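Local coordinates for glycerol kinase, putative (Plasmodium falciparum, PDB 2W40), which probably transfers a phosphate from ATP to glycerol, giving sn-glycerol 3-phosphate, at residues 12-17 with 35-40; 42-47 with 105-110. One frame throughout, in Å; residues are numbered along the deposited sequence.

Contact 1: 12-17 with 35-40; sequences STQSTK and HEQKCL
Q37 reaches across to the backbone of T13 and Q14. CB points at the hairpin, and CG lies beside the backbone N (chi1 -51°), after which a bend at chi2 (-60°) swings the amide back over its own chain. CD then lies 3.5 Å from T13 O, with Q14 CA close by. NE2 is shared: its good bond runs back to H35 O (2.9 Å, N-H...O 162°), in the plane of the Q37 amide but well above the H35 carbonyl plane, while its other reach, to T13 O at 3.1 Å, is bent and weak. OE1 also lies near T13 O, but its partners are Y45 OH and H47 NE2, so both ends of the amide are occupied and its rotation is well fixed.

Two residues earlier, the H35 ring lies against the turn, crossing T16 at about a right angle. CE1 meets S12 O at the ring edge (3.4 Å), and NE2 comes within 3.0 Å of T13 O. ND1 reaches T16 OG1, itself also hydrogen-bonded to Q11 NE2, through a water 2.8 Å from ND1. The H35 backbone N makes a long, weak bond to Q14 O (3.4 Å), and a second water bridges Q14 O and H35 O.

The turn at 12-14 joins antiparallel strands 3-11 and 15-21, the hairpin that in the actin/Hsp70/sugar kinase superfamily faces the nucleotide phosphates. Consistent with this, Q14 OE1 is hydrogen-bonded to T270 OG1, T270 contacts ADP in another model of this protein, and the T13 side chain lies about 4 Å from a bound glycerol. Strand 27-34 flanks 15-21 at the sheet edge, and the H35 ring rests on helix 49-70.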
loop_
_atom_site.group_PDB
_atom_site.type_symbol
_atom_site.label_atom_id
_atom_site.label_comp_id
_atom_site.label_asym_id
_atom_site.label_seq_id
_atom_site.Cartn_x
_atom_site.Cartn_y
_atom_site.Cartn_z
ATOM N N SER C 12 12.436 20.864 -15.222
ATOM C CA SER C 12 12.519 19.802 -14.240
ATOM C C SER C 12 11.645 18.623 -14.630
ATOM O O SER C 12 10.938 18.623 -15.656
ATOM C CB SER C 12 12.203 20.386 -12.840
ATOM O OG SER C 12 12.569 19.489 -11.831
ATOM N N THR C 13 11.722 17.562 -13.824
ATOM C CA THR C 13 10.974 16.305 -14.207
ATOM C C THR C 13 9.484 16.554 -14.245
ATOM O O THR C 13 8.824 16.094 -15.175
ATOM C CB THR C 13 11.264 15.189 -13.228
ATOM O OG1 THR C 13 12.699 15.007 -13.171
ATOM C CG2 THR C 13 10.709 13.866 -13.718
ATOM N N GLN C 14 8.921 17.185 -13.212
ATOM C CA GLN C 14 7.439 17.339 -13.086
ATOM C C GLN C 14 6.854 18.645 -13.633
ATOM O O GLN C 14 5.665 18.752 -13.802
ATOM C CB GLN C 14 7.011 17.125 -11.623
ATOM C CG GLN C 14 7.331 15.686 -11.104
ATOM C CD GLN C 14 7.102 15.512 -9.674
ATOM O OE1 GLN C 14 8.031 15.603 -8.872
ATOM N NE2 GLN C 14 5.865 15.325 -9.317
ATOM N N SER C 15 7.734 19.662 -13.784
ATOM C CA SER C 15 7.338 20.982 -14.204
ATOM C C SER C 15 8.535 21.736 -14.786
ATOM O O SER C 15 9.665 21.341 -14.687
ATOM C CB SER C 15 6.724 21.796 -13.066
ATOM O OG SER C 15 7.725 22.236 -12.135
ATOM N N THR C 16 8.198 22.805 -15.486
ATOM C CA THR C 16 9.150 23.730 -16.060
ATOM C C THR C 16 9.006 24.990 -15.206
ATOM O O THR C 16 7.875 25.487 -15.030
ATOM C CB THR C 16 8.841 23.995 -17.550
ATOM O OG1 THR C 16 8.876 22.751 -18.308
ATOM C CG2 THR C 16 9.832 25.026 -18.139
ATOM N N LYS C 17 10.154 25.506 -14.795
ATOM C CA LYS C 17 10.277 26.673 -13.906
ATOM C C LYS C 17 11.118 27.736 -14.663
ATOM O O LYS C 17 12.164 27.428 -15.312
ATOM C CB LYS C 17 11.010 26.284 -12.615
ATOM C CG LYS C 17 10.424 25.098 -11.921
ATOM C CD LYS C 17 11.236 24.571 -10.800
ATOM C CE LYS C 17 10.627 23.285 -10.325
ATOM N NZ LYS C 17 11.124 22.986 -8.950
ATOM N N HIS C 35 3.808 19.544 -16.484
ATOM C CA HIS C 35 3.527 18.869 -17.738
ATOM C C HIS C 35 3.222 17.379 -17.337
ATOM O O HIS C 35 3.551 16.910 -16.203
ATOM C CB HIS C 35 4.660 18.946 -18.748
ATOM C CG HIS C 35 5.974 18.454 -18.226
ATOM N ND1 HIS C 35 6.824 19.241 -17.482
ATOM C CD2 HIS C 35 6.594 17.273 -18.395
ATOM C CE1 HIS C 35 7.874 18.516 -17.117
ATOM N NE2 HIS C 35 7.763 17.312 -17.658
ATOM N N GLU C 36 2.534 16.681 -18.237
ATOM C CA GLU C 36 2.032 15.329 -17.963
ATOM C C GLU C 36 3.164 14.363 -17.727
ATOM O O GLU C 36 4.083 14.302 -18.512
ATOM C CB GLU C 36 1.161 14.841 -19.109
ATOM C CG GLU C 36 0.379 13.672 -18.732
ATOM C CD GLU C 36 -0.372 13.028 -19.853
ATOM O OE1 GLU C 36 -0.314 13.526 -21.010
ATOM O OE2 GLU C 36 -1.056 11.985 -19.613
ATOM N N GLN C 37 3.040 13.570 -16.648
ATOM C CA GLN C 37 3.978 12.454 -16.402
ATOM C C GLN C 37 3.233 11.218 -16.940
ATOM O O GLN C 37 2.298 10.738 -16.306
ATOM C CB GLN C 37 4.255 12.286 -14.888
ATOM C CG GLN C 37 4.661 13.601 -14.183
ATOM C CD GLN C 37 5.926 14.182 -14.804
ATOM O OE1 GLN C 37 6.970 13.556 -14.682
ATOM N NE2 GLN C 37 5.850 15.367 -15.472
ATOM N N LYS C 38 3.589 10.799 -18.135
ATOM C CA LYS C 38 2.900 9.713 -18.778
ATOM C C LYS C 38 3.488 8.361 -18.351
ATOM O O LYS C 38 4.622 7.986 -18.750
ATOM C CB LYS C 38 3.021 9.846 -20.261
ATOM C CG LYS C 38 2.521 11.123 -20.872
ATOM C CD LYS C 38 2.958 11.295 -22.356
ATOM C CE LYS C 38 2.555 12.588 -22.971
ATOM N NZ LYS C 38 1.157 12.548 -23.395
ATOM N N CYS C 39 2.663 7.574 -17.647
ATOM C CA CYS C 39 3.061 6.217 -17.176
ATOM C C CYS C 39 1.996 5.230 -17.643
ATOM O O CYS C 39 1.162 4.797 -16.801
ATOM C CB CYS C 39 3.253 6.173 -15.672
ATOM S SG CYS C 39 4.358 7.475 -14.971
ATOM N N LEU C 40 2.088 4.921 -18.949
ATOM C CA LEU C 40 1.149 4.138 -19.837
ATOM C C LEU C 40 1.038 2.686 -19.412
ATOM O O LEU C 40 -0.007 2.012 -19.541
ATOM C CB LEU C 40 1.649 4.116 -21.334
ATOM C CG LEU C 40 0.726 3.567 -22.475
ATOM C CD1 LEU C 40 -0.671 4.060 -22.404
ATOM C CD2 LEU C 40 1.313 3.918 -23.910
HETATM O O HOH W 1 3.533 17.192 -13.126
HETATM O O HOH W 2 6.241 21.891 -18.056
#

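Contact 2: 42-47 with 105-110; sequences PGWYEH and WLDTRV. With EDO (1,2-ethanediol), chain B; EDO (1,2-ethanediol), chain D.
An Asx turn in the loop leading to helix 111-118 ties D107 OD2 to the backbone N of R109 (3.0 Å). Separately, and across the contact, D107 OD1 accepts from Y45 N at 2.7 Å, on its anti side but tilted well out of the carboxylate plane. R109 then folds back on the aspartate: its CG sits between backbone N and carbonyl carbon (chi1 84°), and NE and NH2 grip D107 side-on, the carboxylate carbon lying in the guanidinium plane.

The same NH2 makes a nearly straight salt bridge to E46 OE2 (2.8 Å), which receives it on its anti lone pair, with carboxylate and guanidinium almost coplanar. One face of this flat group lies on the W44 six-membered ring, CZ 3.8 Å from its centroid and the planes 17° apart, a cation-pi stack. Two acids and an aromatic face therefore hold the guanidinium flat, and its charge probably offsets theirs. Y100 OH adds a bond to both R109 NH1 and E46 OE2, and E46 OE1 takes a hydroxyl of an ethanediol, probably from the crystallisation liquor.

Earlier in the loop, G43 O receives T108 N in a straight bond (2.8 Å, 176°), whereas Y45 and L106 run side by side, with CD1 of L106 3.4 Å from CE1 of Y45 and CB of L106 making an off-centre CH-pi contact to the ring.

Strand 46-47 pairs with strand 102-103, from which 105-110 emerges; V110 sits at the N-cap position of helix 111-118 and packs against helix 140-149, while L106 touches F373 of the second subunit.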
loop_
_atom_site.group_PDB
_atom_site.type_symbol
_atom_site.label_atom_id
_atom_site.label_comp_id
_atom_site.label_asym_id
_atom_site.label_seq_id
_atom_site.Cartn_x
_atom_site.Cartn_y
_atom_site.Cartn_z
ATOM N N PRO C 42 3.394 -0.573 -16.965
ATOM C CA PRO C 42 4.394 -0.730 -15.901
ATOM C C PRO C 42 5.820 -0.500 -16.414
ATOM O O PRO C 42 6.258 -1.077 -17.425
ATOM C CB PRO C 42 4.173 -2.154 -15.367
ATOM C CG PRO C 42 2.760 -2.338 -15.644
ATOM C CD PRO C 42 2.488 -1.745 -16.980
ATOM N N GLY C 43 6.482 0.473 -15.790
ATOM C CA GLY C 43 7.869 0.741 -16.147
ATOM C C GLY C 43 8.033 1.862 -17.187
ATOM O O GLY C 43 9.113 2.472 -17.233
ATOM N N TRP C 44 6.962 2.278 -17.888
ATOM C CA TRP C 44 7.116 3.309 -18.907
ATOM C C TRP C 44 6.926 4.657 -18.224
ATOM O O TRP C 44 6.056 4.823 -17.347
ATOM C CB TRP C 44 6.036 3.165 -19.959
ATOM C CG TRP C 44 6.277 2.017 -20.877
ATOM C CD1 TRP C 44 6.919 0.835 -20.581
ATOM C CD2 TRP C 44 6.047 2.017 -22.266
ATOM N NE1 TRP C 44 7.005 0.054 -21.724
ATOM C CE2 TRP C 44 6.509 0.770 -22.773
ATOM C CE3 TRP C 44 5.479 2.930 -23.166
ATOM C CZ2 TRP C 44 6.424 0.460 -24.109
ATOM C CZ3 TRP C 44 5.358 2.573 -24.501
ATOM C CH2 TRP C 44 5.869 1.356 -24.958
ATOM N N TYR C 45 7.733 5.637 -18.650
ATOM C CA TYR C 45 7.677 6.991 -18.125
ATOM C C TYR C 45 8.146 7.905 -19.253
ATOM O O TYR C 45 9.315 7.891 -19.661
ATOM C CB TYR C 45 8.550 7.147 -16.895
ATOM C CG TYR C 45 8.135 8.216 -15.915
ATOM C CD1 TYR C 45 7.921 7.976 -14.551
ATOM C CD2 TYR C 45 7.970 9.523 -16.363
ATOM C CE1 TYR C 45 7.652 9.063 -13.638
ATOM C CE2 TYR C 45 7.688 10.593 -15.519
ATOM C CZ TYR C 45 7.550 10.351 -14.139
ATOM O OH TYR C 45 7.266 11.325 -13.273
ATOM N N GLU C 46 7.177 8.696 -19.752
ATOM C CA GLU C 46 7.400 9.606 -20.847
ATOM C C GLU C 46 6.892 11.049 -20.573
ATOM O O GLU C 46 5.978 11.312 -19.735
ATOM C CB GLU C 46 6.658 9.097 -22.079
ATOM C CG GLU C 46 7.101 7.728 -22.536
ATOM C CD GLU C 46 6.399 7.125 -23.778
ATOM O OE1 GLU C 46 5.494 7.721 -24.363
ATOM O OE2 GLU C 46 6.777 5.984 -24.116
ATOM N N HIS C 47 7.502 11.981 -21.306
ATOM C CA HIS C 47 7.012 13.378 -21.357
ATOM C C HIS C 47 6.726 13.715 -22.841
ATOM O O HIS C 47 7.402 13.254 -23.749
ATOM C CB HIS C 47 8.065 14.354 -20.859
ATOM C CG HIS C 47 8.390 14.243 -19.381
ATOM N ND1 HIS C 47 9.632 14.590 -18.873
ATOM C CD2 HIS C 47 7.650 13.852 -18.309
ATOM C CE1 HIS C 47 9.651 14.374 -17.568
ATOM N NE2 HIS C 47 8.458 13.934 -17.193
ATOM N N TRP C 105 14.182 9.795 -17.396
ATOM C CA TRP C 105 15.208 9.087 -16.560
ATOM C C TRP C 105 14.577 7.949 -15.735
ATOM O O TRP C 105 15.228 7.012 -15.404
ATOM C CB TRP C 105 16.016 10.123 -15.771
ATOM C CG TRP C 105 15.244 10.923 -14.784
ATOM C CD1 TRP C 105 14.662 12.125 -15.017
ATOM C CD2 TRP C 105 15.051 10.640 -13.376
ATOM N NE1 TRP C 105 14.109 12.624 -13.842
ATOM C CE2 TRP C 105 14.325 11.739 -12.825
ATOM C CE3 TRP C 105 15.514 9.637 -12.501
ATOM C CZ2 TRP C 105 13.960 11.777 -11.422
ATOM C CZ3 TRP C 105 15.201 9.698 -11.166
ATOM C CH2 TRP C 105 14.422 10.756 -10.639
ATOM N N LEU C 106 13.398 8.199 -15.206
ATOM C CA LEU C 106 12.620 7.250 -14.374
ATOM C C LEU C 106 12.048 6.015 -15.116
ATOM O O LEU C 106 11.602 5.053 -14.458
ATOM C CB LEU C 106 11.475 7.975 -13.674
ATOM C CG LEU C 106 11.828 8.816 -12.439
ATOM C CD1 LEU C 106 10.619 9.754 -12.044
ATOM C CD2 LEU C 106 12.292 7.864 -11.227
ATOM N N ASP C 107 12.091 6.032 -16.446
ATOM C CA ASP C 107 11.575 4.920 -17.248
ATOM C C ASP C 107 12.479 3.712 -17.002
ATOM O O ASP C 107 13.677 3.820 -16.973
ATOM C CB ASP C 107 11.599 5.311 -18.745
ATOM C CG ASP C 107 10.942 4.297 -19.663
ATOM O OD1 ASP C 107 9.771 4.511 -20.082
ATOM O OD2 ASP C 107 11.644 3.295 -19.910
ATOM N N THR C 108 11.850 2.554 -16.919
ATOM C CA THR C 108 12.603 1.316 -16.728
ATOM C C THR C 108 12.268 0.185 -17.706
ATOM O O THR C 108 12.543 -1.006 -17.421
ATOM C CB THR C 108 12.356 0.774 -15.286
ATOM O OG1 THR C 108 10.955 0.615 -15.020
ATOM C CG2 THR C 108 12.996 1.674 -14.239
ATOM N N ARG C 109 11.710 0.526 -18.868
ATOM C CA ARG C 109 11.303 -0.459 -19.850
ATOM C C ARG C 109 12.501 -1.235 -20.362
ATOM O O ARG C 109 12.324 -2.330 -20.984
ATOM C CB ARG C 109 10.567 0.201 -21.062
ATOM C CG ARG C 109 11.408 0.741 -22.144
ATOM C CD ARG C 109 10.661 1.658 -23.106
ATOM N NE ARG C 109 10.043 2.819 -22.553
ATOM C CZ ARG C 109 9.181 3.560 -23.203
ATOM N NH1 ARG C 109 8.797 3.244 -24.456
ATOM N NH2 ARG C 109 8.645 4.588 -22.622
ATOM N N VAL C 110 13.713 -0.642 -20.216
ATOM C CA VAL C 110 14.890 -1.303 -20.763
ATOM C C VAL C 110 15.522 -2.333 -19.835
ATOM O O VAL C 110 16.669 -2.808 -20.117
ATOM C CB VAL C 110 15.931 -0.241 -21.227
ATOM C CG1 VAL C 110 15.302 0.758 -22.288
ATOM C CG2 VAL C 110 16.483 0.535 -19.997
HETATM C C1 EDO B . 6.523 3.886 -14.906
HETATM O O1 EDO B . 5.499 2.758 -14.514
HETATM C C2 EDO B . 7.933 4.247 -14.240
HETATM O O2 EDO B . 9.325 3.730 -14.458
HETATM C C1 EDO D . 3.975 4.568 -27.905
HETATM O O1 EDO D . 5.045 3.476 -27.881
HETATM C C2 EDO D . 3.597 5.669 -26.828
HETATM O O2 EDO D . 4.384 6.965 -26.758
#

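In the fold
Contact 1 closes before contact 2 opens along the chain, and their centres lie about 12 Å apart, both in the N-terminal half of the kinase. Contact 1 belongs to the edge of the six-stranded sheet; contact 2 lies around the small sheet of 46-47 and 102-103. The loop 35-40 runs straight into 42-47 and is tied to it again by a backbone bond, K38 O to E46 N (2.8 Å), and by the edge-to-face rings of H35 and H47. T13 OG1 also bonds W105 NE1, joining the hairpin turn to the start of the other loop. Through these contacts the structure is continuous from the turn near glycerol to C39, P42 and L106, which touch the second subunit.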